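Local atomic coordinates of phosphate-binding protein (Unidentified prokaryotic organism, PDB entry 3W9V), a protein that binds inorganic phosphate and, as a member of the PstS family, is associated with phosphate transport. Residues T189-V194 against P213-P218; D271-V276 against K347-A352; L154-T159 against F277-G282. The protein carries 1 engineered substitution. One frame throughout, in Å; residues are numbered along the deposited sequence.

Interaction 1: T189-V194 against P213-P218; sequences TGSDGV and PDFAAP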
ATOM      1  N   THR A 189     -12.588  10.036   3.147  1.00  8.60           N
ATOM      2  CA  THR A 189     -11.491  10.305   2.221  1.00  9.74           C
ATOM      3  C   THR A 189     -10.142  10.342   2.949  1.00  8.18           C
ATOM      4  O   THR A 189      -9.992  11.007   3.974  1.00  9.31           O
ATOM      5  CB  THR A 189     -11.743  11.623   1.428  1.00 12.27           C
ATOM      6  OG1 THR A 189     -12.851  11.442   0.534  1.00 13.48           O
ATOM      7  CG2 THR A 189     -10.520  12.037   0.618  1.00 11.78           C
ATOM      8  N   GLY A 190      -9.174   9.606   2.409  1.00  7.60           N
ATOM      9  CA  GLY A 190      -7.839   9.524   2.970  1.00  7.39           C
ATOM     10  C   GLY A 190      -7.741   8.581   4.152  1.00  6.89           C
ATOM     11  O   GLY A 190      -8.734   8.293   4.829  1.00  7.59           O
ATOM     12  N   SER A 191      -6.526   8.121   4.431  1.00  6.93           N
ATOM     13  CA  SER A 191      -6.280   7.349   5.642  1.00  7.13           C
ATOM     14  C   SER A 191      -6.727   8.151   6.859  1.00  7.90           C
ATOM     15  O   SER A 191      -7.382   7.626   7.763  1.00  8.19           O
ATOM     16  CB  SER A 191      -4.799   6.987   5.786  1.00  7.11           C
ATOM     17  OG  SER A 191      -4.376   6.085   4.776  1.00  7.06           O
ATOM     18  N   ASP A 192      -6.379   9.435   6.877  1.00  7.97           N
ATOM     19  CA  ASP A 192      -6.758  10.289   7.998  0.80  7.40           C
ATOM     20  C   ASP A 192      -8.270  10.480   8.149  1.00  8.47           C
ATOM     21  O   ASP A 192      -8.787  10.470   9.268  1.00  9.60           O
ATOM     22  CB  ASP A 192      -6.013  11.631   7.967  1.00  9.93           C
ATOM     23  CG  ASP A 192      -6.316  12.461   6.732  1.00 14.97           C
ATOM     24  OD1 ASP A 192      -6.900  11.944   5.762  1.00 16.73           O
ATOM     25  OD2 ASP A 192      -5.944  13.655   6.730  1.00 23.96           O
ATOM     26  N   GLY A 193      -8.979  10.632   7.037  1.00  8.44           N
ATOM     27  CA  GLY A 193     -10.421  10.795   7.090  1.00  9.40           C
ATOM     28  C   GLY A 193     -11.119   9.554   7.619  1.00  7.35           C
ATOM     29  O   GLY A 193     -12.064   9.651   8.405  1.00  9.16           O
ATOM     30  N   VAL A 194     -10.648   8.382   7.204  1.00  7.76           N
ATOM     31  CA  VAL A 194     -11.201   7.144   7.724  1.00  7.29           C
ATOM     32  C   VAL A 194     -10.929   7.001   9.225  1.00  8.01           C
ATOM     33  O   VAL A 194     -11.833   6.651   9.981  1.00  8.79           O
ATOM     34  CB  VAL A 194     -10.716   5.923   6.931  1.00  7.63           C
ATOM     35  CG1 VAL A 194     -11.066   4.643   7.666  1.00  8.59           C
ATOM     36  CG2 VAL A 194     -11.352   5.918   5.549  1.00  8.86           C
ATOM     37  N   PRO A 213      -0.882   0.558   8.708  1.00  6.47           N
ATOM     38  CA  PRO A 213      -0.498   0.346  10.108  1.00  7.28           C
ATOM     39  C   PRO A 213       0.090   1.600  10.760  1.00  7.93           C
ATOM     40  O   PRO A 213       0.060   1.694  11.986  1.00  9.08           O
ATOM     41  CB  PRO A 213       0.543  -0.778  10.023  1.00  8.57           C
ATOM     42  CG  PRO A 213       1.108  -0.663   8.637  1.00  9.08           C
ATOM     43  CD  PRO A 213      -0.062  -0.236   7.780  1.00  7.82           C
ATOM     44  N   ASP A 214       0.583   2.544   9.964  1.00  6.95           N
ATOM     45  CA  ASP A 214       1.125   3.793  10.491  1.00  8.09           C
ATOM     46  C   ASP A 214       0.008   4.705  11.000  1.00  8.15           C
ATOM     47  O   ASP A 214       0.254   5.594  11.814  1.00 10.13           O
ATOM     48  CB  ASP A 214       1.940   4.494   9.397  1.00  7.54           C
ATOM     49  CG  ASP A 214       2.929   5.518   9.939  1.00  7.85           C
ATOM     50  OD1 ASP A 214       3.244   5.516  11.153  1.00  9.15           O
ATOM     51  OD2 ASP A 214       3.416   6.322   9.113  1.00  9.30           O
ATOM     52  N   PHE A 215      -1.212   4.499  10.514  1.00  8.21           N
ATOM     53  CA  PHE A 215      -2.364   5.299  10.935  1.00  8.26           C
ATOM     54  C   PHE A 215      -3.266   4.563  11.924  1.00  8.80           C
ATOM     55  O   PHE A 215      -4.065   5.191  12.621  1.00  9.36           O
ATOM     56  CB  PHE A 215      -3.226   5.688   9.725  1.00  8.45           C
ATOM     57  CG  PHE A 215      -2.658   6.803   8.891  1.00  7.06           C
ATOM     58  CD1 PHE A 215      -3.104   8.103   9.062  1.00  9.50           C
ATOM     59  CD2 PHE A 215      -1.715   6.548   7.910  1.00  7.63           C
ATOM     60  CE1 PHE A 215      -2.601   9.134   8.289  1.00 12.11           C
ATOM     61  CE2 PHE A 215      -1.213   7.575   7.132  1.00  9.01           C
ATOM     62  CZ  PHE A 215      -1.658   8.866   7.319  1.00 10.32           C
ATOM     63  N   ALA A 216      -3.160   3.238  11.978  1.00  8.70           N
ATOM     64  CA  ALA A 216      -4.144   2.426  12.696  1.00  9.70           C
ATOM     65  C   ALA A 216      -4.061   2.545  14.217  1.00  9.96           C
ATOM     66  O   ALA A 216      -5.009   2.188  14.923  1.00 10.89           O
ATOM     67  CB  ALA A 216      -4.041   0.973  12.270  1.00  9.50           C
ATOM     68  N   ALA A 217      -2.927   3.028  14.711  1.00  9.83           N
ATOM     69  CA  ALA A 217      -2.742   3.296  16.134  1.00  9.90           C
ATOM     70  C   ALA A 217      -1.787   4.472  16.275  1.00 12.18           C
ATOM     71  O   ALA A 217      -0.968   4.707  15.390  1.00 12.05           O
ATOM     72  CB  ALA A 217      -2.179   2.072  16.835  1.00 12.62           C
ATOM     73  N   PRO A 218      -1.884   5.218  17.388  1.00 14.05           N
ATOM     74  CA  PRO A 218      -1.006   6.374  17.615  1.00 14.68           C
ATOM     75  C   PRO A 218       0.487   6.035  17.673  1.00 15.45           C
ATOM     76  O   PRO A 218       1.303   6.862  17.263  1.00 20.35           O
ATOM     77  CB  PRO A 218      -1.477   6.902  18.974  1.00 17.94           C
ATOM     78  CG  PRO A 218      -2.896   6.476  19.065  1.00 21.00           C
ATOM     79  CD  PRO A 218      -2.939   5.125  18.413  1.00 17.28           C
TER

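Interaction 2: D271-V276 against K347-A352; sequences DVWVPV and KAAVRA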
ATOM      1  N   ASP A 271       5.549  -3.674 -14.769  1.00  7.84           N
ATOM      2  CA  ASP A 271       4.568  -4.520 -14.109  1.00  8.22           C
ATOM      3  C   ASP A 271       5.187  -5.627 -13.245  1.00  8.84           C
ATOM      4  O   ASP A 271       4.614  -6.004 -12.221  1.00  9.87           O
ATOM      5  CB  ASP A 271       3.612  -5.133 -15.129  1.00  9.26           C
ATOM      6  CG  ASP A 271       2.459  -5.864 -14.472  1.00  9.60           C
ATOM      7  OD1 ASP A 271       1.767  -5.259 -13.624  1.00 10.99           O
ATOM      8  OD2 ASP A 271       2.253  -7.058 -14.785  1.00 13.00           O
ATOM      9  N   VAL A 272       6.343  -6.158 -13.642  1.00  8.05           N
ATOM     10  CA  VAL A 272       6.918  -7.271 -12.886  1.00  8.33           C
ATOM     11  C   VAL A 272       7.582  -6.831 -11.587  1.00  7.63           C
ATOM     12  O   VAL A 272       7.904  -7.666 -10.742  1.00  8.56           O
ATOM     13  CB  VAL A 272       7.919  -8.123 -13.706  1.00 10.57           C
ATOM     14  CG1 VAL A 272       7.255  -8.669 -14.964  1.00 12.19           C
ATOM     15  CG2 VAL A 272       9.183  -7.338 -14.027  1.00  9.94           C
ATOM     16  N   TRP A 273       7.790  -5.530 -11.420  1.00  7.04           N
ATOM     17  CA  TRP A 273       8.503  -5.042 -10.248  1.00  7.35           C
ATOM     18  C   TRP A 273       7.673  -5.023  -8.971  1.00  6.94           C
ATOM     19  O   TRP A 273       8.236  -4.987  -7.885  1.00  8.47           O
ATOM     20  CB  TRP A 273       9.103  -3.662 -10.520  1.00  7.25           C
ATOM     21  CG  TRP A 273      10.367  -3.759 -11.293  1.00  6.71           C
ATOM     22  CD1 TRP A 273      10.507  -3.756 -12.650  1.00  5.96           C
ATOM     23  CD2 TRP A 273      11.676  -3.943 -10.754  1.00  5.96           C
ATOM     24  NE1 TRP A 273      11.831  -3.905 -12.988  1.00  7.24           N
ATOM     25  CE2 TRP A 273      12.567  -4.023 -11.839  1.00  6.49           C
ATOM     26  CE3 TRP A 273      12.184  -4.029  -9.453  1.00  7.40           C
ATOM     27  CZ2 TRP A 273      13.939  -4.185 -11.670  1.00  7.23           C
ATOM     28  CZ3 TRP A 273      13.548  -4.203  -9.285  1.00  7.92           C
ATOM     29  CH2 TRP A 273      14.409  -4.270 -10.385  1.00  7.69           C
ATOM     30  N   VAL A 274       6.349  -5.051  -9.091  1.00  6.64           N
ATOM     31  CA  VAL A 274       5.501  -5.021  -7.911  1.00  7.40           C
ATOM     32  C   VAL A 274       4.835  -6.375  -7.729  1.00  6.62           C
ATOM     33  O   VAL A 274       3.924  -6.739  -8.478  1.00  7.78           O
ATOM     34  CB  VAL A 274       4.424  -3.926  -7.991  1.00  7.48           C
ATOM     35  CG1 VAL A 274       3.576  -3.950  -6.731  1.00  8.77           C
ATOM     36  CG2 VAL A 274       5.069  -2.552  -8.178  1.00  8.94           C
ATOM     37  N   PRO A 275       5.291  -7.145  -6.733  1.00  7.59           N
ATOM     38  CA  PRO A 275       4.668  -8.446  -6.489  1.00  8.48           C
ATOM     39  C   PRO A 275       3.265  -8.262  -5.963  1.00  7.59           C
ATOM     40  O   PRO A 275       3.017  -7.331  -5.192  1.00 11.52           O
ATOM     41  CB  PRO A 275       5.532  -9.055  -5.381  1.00 10.39           C
ATOM     42  CG  PRO A 275       6.804  -8.276  -5.402  1.00 11.85           C
ATOM     43  CD  PRO A 275       6.423  -6.895  -5.828  1.00  8.94           C
ATOM     44  N   VAL A 276       2.366  -9.150  -6.360  1.00  9.60           N
ATOM     45  CA  VAL A 276       1.052  -9.191  -5.754  1.00 12.79           C
ATOM     46  C   VAL A 276       0.823 -10.550  -5.137  1.00 10.32           C
ATOM     47  O   VAL A 276       1.299 -11.575  -5.628  1.00 14.11           O
ATOM     48  CB  VAL A 276      -0.076  -8.876  -6.747  1.00 14.97           C
ATOM     49  CG1 VAL A 276       0.035  -7.446  -7.217  1.00 17.29           C
ATOM     50  CG2 VAL A 276      -0.037  -9.841  -7.921  1.00 19.68           C
ATOM     51  N   LYS A 347      16.632  -4.729  -2.521  1.00  6.24           N
ATOM     52  CA  LYS A 347      17.382  -3.482  -2.641  1.00  5.72           C
ATOM     53  C   LYS A 347      18.431  -3.613  -3.742  1.00  5.95           C
ATOM     54  O   LYS A 347      18.581  -2.719  -4.574  1.00  6.34           O
ATOM     55  CB  LYS A 347      18.077  -3.111  -1.330  1.00  6.11           C
ATOM     56  CG  LYS A 347      17.186  -2.678  -0.189  1.00  6.58           C
ATOM     57  CD  LYS A 347      18.070  -2.082   0.908  1.00  6.82           C
ATOM     58  CE  LYS A 347      17.314  -1.519   2.105  1.00  7.09           C
ATOM     59  NZ  LYS A 347      16.681  -2.576   2.944  1.00  7.47           N
ATOM     60  N   ALA A 348      19.172  -4.717  -3.733  1.00  6.27           N
ATOM     61  CA  ALA A 348      20.229  -4.922  -4.713  1.00  6.89           C
ATOM     62  C   ALA A 348      19.684  -4.943  -6.132  1.00  6.63           C
ATOM     63  O   ALA A 348      20.298  -4.396  -7.048  1.00  7.33           O
ATOM     64  CB  ALA A 348      21.010  -6.199  -4.417  1.00  7.96           C
ATOM     65  N   ALA A 349      18.527  -5.576  -6.313  1.00  6.84           N
ATOM     66  CA  ALA A 349      17.908  -5.641  -7.632  1.00  6.42           C
ATOM     67  C   ALA A 349      17.498  -4.258  -8.131  1.00  6.32           C
ATOM     68  O   ALA A 349      17.738  -3.908  -9.290  1.00  6.78           O
ATOM     69  CB  ALA A 349      16.705  -6.579  -7.615  1.00  7.61           C
ATOM     70  N   VAL A 350      16.869  -3.483  -7.251  1.00  6.22           N
ATOM     71  CA  VAL A 350      16.479  -2.120  -7.595  1.00  6.22           C
ATOM     72  C   VAL A 350      17.712  -1.306  -7.991  1.00  6.20           C
ATOM     73  O   VAL A 350      17.706  -0.625  -9.012  1.00  6.76           O
ATOM     74  CB  VAL A 350      15.704  -1.428  -6.449  1.00  5.94           C
ATOM     75  CG1 VAL A 350      15.501   0.059  -6.747  1.00  6.43           C
ATOM     76  CG2 VAL A 350      14.354  -2.112  -6.239  1.00  7.08           C
ATOM     77  N   ARG A 351      18.779  -1.394  -7.202  1.00  5.81           N
ATOM     78  CA  ARG A 351      19.991  -0.644  -7.538  1.00  6.61           C
ATOM     79  C   ARG A 351      20.577  -1.087  -8.876  1.00  6.59           C
ATOM     80  O   ARG A 351      21.003  -0.253  -9.685  1.00  7.09           O
ATOM     81  CB  ARG A 351      21.060  -0.772  -6.444  1.00  6.87           C
ATOM     82  CG  ARG A 351      20.681  -0.203  -5.086  1.00  6.62           C
ATOM     83  CD  ARG A 351      21.909  -0.056  -4.175  1.00  6.99           C
ATOM     84  NE  ARG A 351      22.691  -1.286  -4.072  1.00  8.50           N
ATOM     85  CZ  ARG A 351      22.480  -2.240  -3.175  1.00  7.29           C
ATOM     86  NH1 ARG A 351      23.243  -3.327  -3.175  1.00 10.10           N
ATOM     87  NH2 ARG A 351      21.517  -2.121  -2.276  1.00  7.77           N
ATOM     88  N   ALA A 352      20.605  -2.396  -9.109  1.00  6.39           N
ATOM     89  CA  ALA A 352      21.269  -2.915 -10.293  1.00  6.98           C
ATOM     90  C   ALA A 352      20.595  -2.478 -11.590  1.00  7.24           C
ATOM     91  O   ALA A 352      21.271  -2.284 -12.601  1.00  9.05           O
ATOM     92  CB  ALA A 352      21.384  -4.429 -10.228  1.00  8.19           C
TER

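Interaction 3: L154-T159 against F277-G282; sequences LNAKCT and FGATTG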
ATOM      1  N   LEU A 154      -9.175 -10.103   0.221  1.00  6.80           N
ATOM      2  CA  LEU A 154     -10.555 -10.587   0.257  1.00  6.67           C
ATOM      3  C   LEU A 154     -10.864 -11.454  -0.965  1.00  6.19           C
ATOM      4  O   LEU A 154     -11.531 -12.487  -0.853  1.00  7.15           O
ATOM      5  CB  LEU A 154     -11.546  -9.430   0.331  1.00  7.46           C
ATOM      6  CG  LEU A 154     -11.408  -8.466   1.512  1.00  6.89           C
ATOM      7  CD1 LEU A 154     -12.452  -7.374   1.382  1.00  8.54           C
ATOM      8  CD2 LEU A 154     -11.526  -9.177   2.856  1.00  8.78           C
ATOM      9  N   ASN A 155     -10.376 -11.044  -2.130  1.00  6.48           N
ATOM     10  CA  ASN A 155     -10.580 -11.807  -3.356  1.00  6.98           C
ATOM     11  C   ASN A 155      -9.955 -13.199  -3.269  1.00  6.39           C
ATOM     12  O   ASN A 155     -10.528 -14.180  -3.752  1.00  7.42           O
ATOM     13  CB  ASN A 155     -10.000 -11.022  -4.533  1.00  7.54           C
ATOM     14  CG  ASN A 155      -9.982 -11.819  -5.817  1.00  7.16           C
ATOM     15  OD1 ASN A 155      -8.960 -12.400  -6.183  1.00  8.35           O
ATOM     16  ND2 ASN A 155     -11.110 -11.840  -6.516  1.00  7.80           N
ATOM     17  N   ALA A 156      -8.790 -13.286  -2.639  1.00  6.41           N
ATOM     18  CA  ALA A 156      -8.077 -14.550  -2.526  1.00  7.21           C
ATOM     19  C   ALA A 156      -8.658 -15.482  -1.461  1.00  6.93           C
ATOM     20  O   ALA A 156      -8.661 -16.706  -1.639  1.00  8.80           O
ATOM     21  CB  ALA A 156      -6.588 -14.296  -2.254  1.00  8.99           C
ATOM     22  N   LYS A 157      -9.167 -14.914  -0.369  1.00  7.83           N
ATOM     23  CA  LYS A 157      -9.454 -15.690   0.838  1.00  8.04           C
ATOM     24  C   LYS A 157     -10.925 -15.758   1.250  1.00  8.55           C
ATOM     25  O   LYS A 157     -11.306 -16.648   2.016  1.00 10.03           O
ATOM     26  CB  LYS A 157      -8.619 -15.157   2.003  1.00 10.44           C
ATOM     27  CG  LYS A 157      -7.120 -15.307   1.799  1.00 11.25           C
ATOM     28  CD  LYS A 157      -6.749 -16.768   1.636  1.00 16.71           C
ATOM     29  CE  LYS A 157      -5.246 -16.968   1.668  1.00 22.99           C
ATOM     30  NZ  LYS A 157      -4.892 -18.413   1.642  1.00 25.97           N
ATOM     31  N   CYS A 158     -11.751 -14.840   0.760  1.00  7.67           N
ATOM     32  CA  CYS A 158     -13.167 -14.854   1.121  1.00  8.15           C
ATOM     33  C   CYS A 158     -13.938 -15.663   0.088  1.00  7.38           C
ATOM     34  O   CYS A 158     -14.612 -15.110  -0.778  1.00  8.57           O
ATOM     35  CB  CYS A 158     -13.715 -13.431   1.219  1.00  7.88           C
ATOM     36  SG  CYS A 158     -12.884 -12.419   2.459  1.00  8.39           S
ATOM     37  N   THR A 159     -13.837 -16.983   0.191  1.00  7.27           N
ATOM     38  CA  THR A 159     -14.300 -17.865  -0.870  1.00  7.85           C
ATOM     39  C   THR A 159     -15.610 -18.586  -0.557  1.00  6.77           C
ATOM     40  O   THR A 159     -16.063 -19.417  -1.345  1.00  7.71           O
ATOM     41  CB  THR A 159     -13.224 -18.903  -1.206  1.00  8.58           C
ATOM     42  OG1 THR A 159     -13.066 -19.807  -0.103  1.00  9.49           O
ATOM     43  CG2 THR A 159     -11.891 -18.219  -1.490  1.00 10.59           C
ATOM     44  N   PHE A 277       0.101 -10.538  -4.030  1.00 11.56           N
ATOM     45  CA  PHE A 277      -0.231 -11.766  -3.352  1.00 10.22           C
ATOM     46  C   PHE A 277      -1.530 -12.354  -3.892  1.00  8.35           C
ATOM     47  O   PHE A 277      -2.333 -11.655  -4.518  1.00 10.60           O
ATOM     48  CB  PHE A 277      -0.297 -11.519  -1.851  1.00 11.01           C
ATOM     49  CG  PHE A 277       1.045 -11.290  -1.215  1.00  9.71           C
ATOM     50  CD1 PHE A 277       1.771 -12.363  -0.729  1.00 11.12           C
ATOM     51  CD2 PHE A 277       1.587 -10.019  -1.110  1.00 10.39           C
ATOM     52  CE1 PHE A 277       3.008 -12.176  -0.142  1.00 12.68           C
ATOM     53  CE2 PHE A 277       2.836  -9.825  -0.524  1.00 11.67           C
ATOM     54  CZ  PHE A 277       3.541 -10.904  -0.040  1.00 11.60           C
ATOM     55  N   GLY A 278      -1.717 -13.649  -3.683  1.00  8.90           N
ATOM     56  CA  GLY A 278      -2.904 -14.329  -4.160  1.00  9.82           C
ATOM     57  C   GLY A 278      -3.105 -15.636  -3.427  1.00 11.23           C
ATOM     58  O   GLY A 278      -2.361 -15.962  -2.510  1.00 11.53           O
ATOM     59  N   ALA A 279      -4.120 -16.389  -3.838  1.00 15.57           N
ATOM     60  CA  ALA A 279      -4.490 -17.619  -3.146  1.00 20.91           C
ATOM     61  C   ALA A 279      -3.365 -18.645  -3.176  1.00 22.96           C
ATOM     62  O   ALA A 279      -3.060 -19.282  -2.164  1.00 26.11           O
ATOM     63  CB  ALA A 279      -5.760 -18.204  -3.748  1.00 24.74           C
ATOM     64  N   THR A 280      -2.739 -18.794  -4.338  1.00 19.97           N
ATOM     65  CA  THR A 280      -1.682 -19.781  -4.501  1.00 25.60           C
ATOM     66  C   THR A 280      -0.494 -19.201  -5.262  1.00 23.77           C
ATOM     67  O   THR A 280      -0.648 -18.266  -6.048  1.00 22.18           O
ATOM     68  CB  THR A 280      -2.192 -21.038  -5.232  1.00 32.00           C
ATOM     69  OG1 THR A 280      -1.131 -21.993  -5.346  1.00 44.52           O
ATOM     70  CG2 THR A 280      -2.698 -20.679  -6.621  1.00 31.14           C
ATOM     71  N   THR A 281       0.685 -19.759  -5.014  1.00 26.03           N
ATOM     72  CA  THR A 281       1.905 -19.334  -5.690  1.00 21.47           C
ATOM     73  C   THR A 281       1.948 -19.885  -7.113  1.00 26.81           C
ATOM     74  O   THR A 281       1.625 -21.051  -7.349  1.00 31.51           O
ATOM     75  CB  THR A 281       3.160 -19.813  -4.929  1.00 27.09           C
ATOM     76  OG1 THR A 281       3.166 -19.252  -3.611  1.00 30.22           O
ATOM     77  CG2 THR A 281       4.431 -19.390  -5.652  1.00 29.68           C
ATOM     78  N   GLY A 282       2.343 -19.039  -8.059  1.00 24.86           N
ATOM     79  CA  GLY A 282       2.480 -19.446  -9.444  1.00 27.66           C
ATOM     80  C   GLY A 282       2.266 -18.291 -10.402  1.00 23.70           C
ATOM     81  O   GLY A 282       1.465 -17.394 -10.136  1.00 24.09           O
TER
HETATM   82  O   HOH W   1      -2.566 -18.307   0.344  1.00 24.09           O

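Interaction 1: T189-V194 against P213-P218
Ser191 sets its CB squarely over the ring of Phe215, a CH-pi contact that joins helix 190-199 of this PstS-family, periplasmic-binding-protein fold to the loop between strands 207-208 and 231-237. The methylene carbon lies 3.6 Å from the Phe215 ring centroid and only 5° off the ring normal, so the six ring carbons are almost equally far from it. Such centring lets polarised C-H bonds face the electron-rich middle of the ring. Serine suits the place because it adds nothing beyond CB except one hydroxyl, which swings aside to hydrogen-bond Thr8 OG1, while the oxygen polarises the CB hydrogens. With chi1 at -67°, OG points back from the carbonyl carbon and sits clear of the ring centre, 4.1 Å from Phe215 CD2.

Asp192 contributes looser van der Waals contact: its backbone N is 4.0 Å from Phe215 CE1, approaching obliquely, and its CB is slightly farther from the same carbon.

Polar partners flank this contact. Lys12 makes a cation-pi contact with Phe215 and hydrogen-bonds Asp214 O through NZ, so it contacts both the ring and the backbone oxygen of the residue before it. The Ser191 side chain is about 5 Å from a bound phosphate ion and probably lies near the phosphate pocket.

Within the helix segment, two glycines are explained by the backbone: Gly190 by its positive phi and the collision a CB would make with Asp192 OD1, Gly193 by the closeness of Thr189 O. Gly193 N also makes a weak, bent hydrogen bond of 2.8 Å to Asp192 OD1, with 121° at the hydrogen.

Interaction 2: D271-V276 against K347-A352
Trp273 drives the far end of its indole, CH2 and CZ3, against Ala349 and Val350, joining the loop before strand 277-278 to helix 344-354 in the buried interior of this periplasmic-binding-protein fold. The indole meets Ala349 edge-on: CH2 is 3.5 Å from Ala349 O, which lies near the ring plane, where an aromatic C-H can face a carbonyl oxygen favourably. Ala349 CB is farther from CH2, at 4.3 Å, and alanine's small side chain lets the indole come up to the helix backbone. Val350 meets the ring at a slant, one methyl, CG2, lying 3.8 Å from Trp273 CZ3. With CG swung away from the carbonyl carbon (chi1 -80°) and the ring plane turned across the plane of CA, CB and CG (chi2 90°), the indole's long axis reaches the helix. Phe354, from the same helix, meets the indole with the planes at about 55°, and Val86 and Pro262 also touch it. A leucine here would probably open a gap beside Ala349 and Val350 and leave Arg267 O without this donor. That donor is the polar corner of the indole: Trp273 NE1 is hydrogen-bonded to the backbone oxygen of Arg267.

Interaction 3: L154-T159 against F277-G282
Ala156 presses its methyl group against the backbone between Gly278 and Ala279, with CB 3.6 Å from Ala279 N and a little farther from Gly278 C. The small Ala156 methyl, aimed at the other segment, lets the backbones come close, with 4.8 Å between the CA atoms of Ala156 and Ala279. The two methyls, Ala156 CB and Ala279 CB, approach to 4.3 Å, while Ala279 CB also lies 3.9 Å from Ala156 O.

The polar part of the contact runs through water. Lys157 NZ donates to a water at 2.7 Å, and that water donates in turn to Ala279 O, again at 2.7 Å. Two successive bends at the base of the lysine side chain (chi1 -63°, chi2 -60°) turn it toward Ala279, and the extended outer part carries the ammonium group to the water.

At the end of helix 145-157, Cys158 N still bonds to Leu154 O, but Cys158 itself centres an inverse gamma turn. Farther out, Tyr288 touches the side chains of both Ala156 and Lys157. Gly278 bonds through its backbone to Val286 and to Tyr288, the residue after strand 286-287, helping to hold the surface that Ala156 meets. On the helix side, a disulfide ties Cys158 to Cys113, and Asn155 ND2 bonds to Phe165 O.

The joint between the helix end and the end of strand 277-278, where the chain turns into a loop, is thus van der Waals contact of a methyl with a peptide at its middle and water-bridged at its margin. Lys157 NZ and Ala279 O are 4.3 Å apart, too far for a direct hydrogen bond; the water spans that distance by accepting from one and donating to the other, and it probably helps to solvate the ammonium.

Followed from the N terminus, the chain first reaches 154-159, at the end of helix 145-157. Interaction 1 then opens and closes within a short excursion, with 18 residues separating 189-194 from 213-218; it joins the start of helix 190-199 to the loop after strand 207-208, wholly inside the longer loop of interaction 3. Segment 271-276 opens interaction 2 and runs straight into 277-282, which closes interaction 3; interaction 2 closes only at 347-352, so these two loops cross. Interactions 1 and 2 sit on opposite sides of the chain's centre, their own centres about 27 Å apart. The continuous run 271-282 therefore reaches helix 344-354 at one end and helix 145-157 at the other.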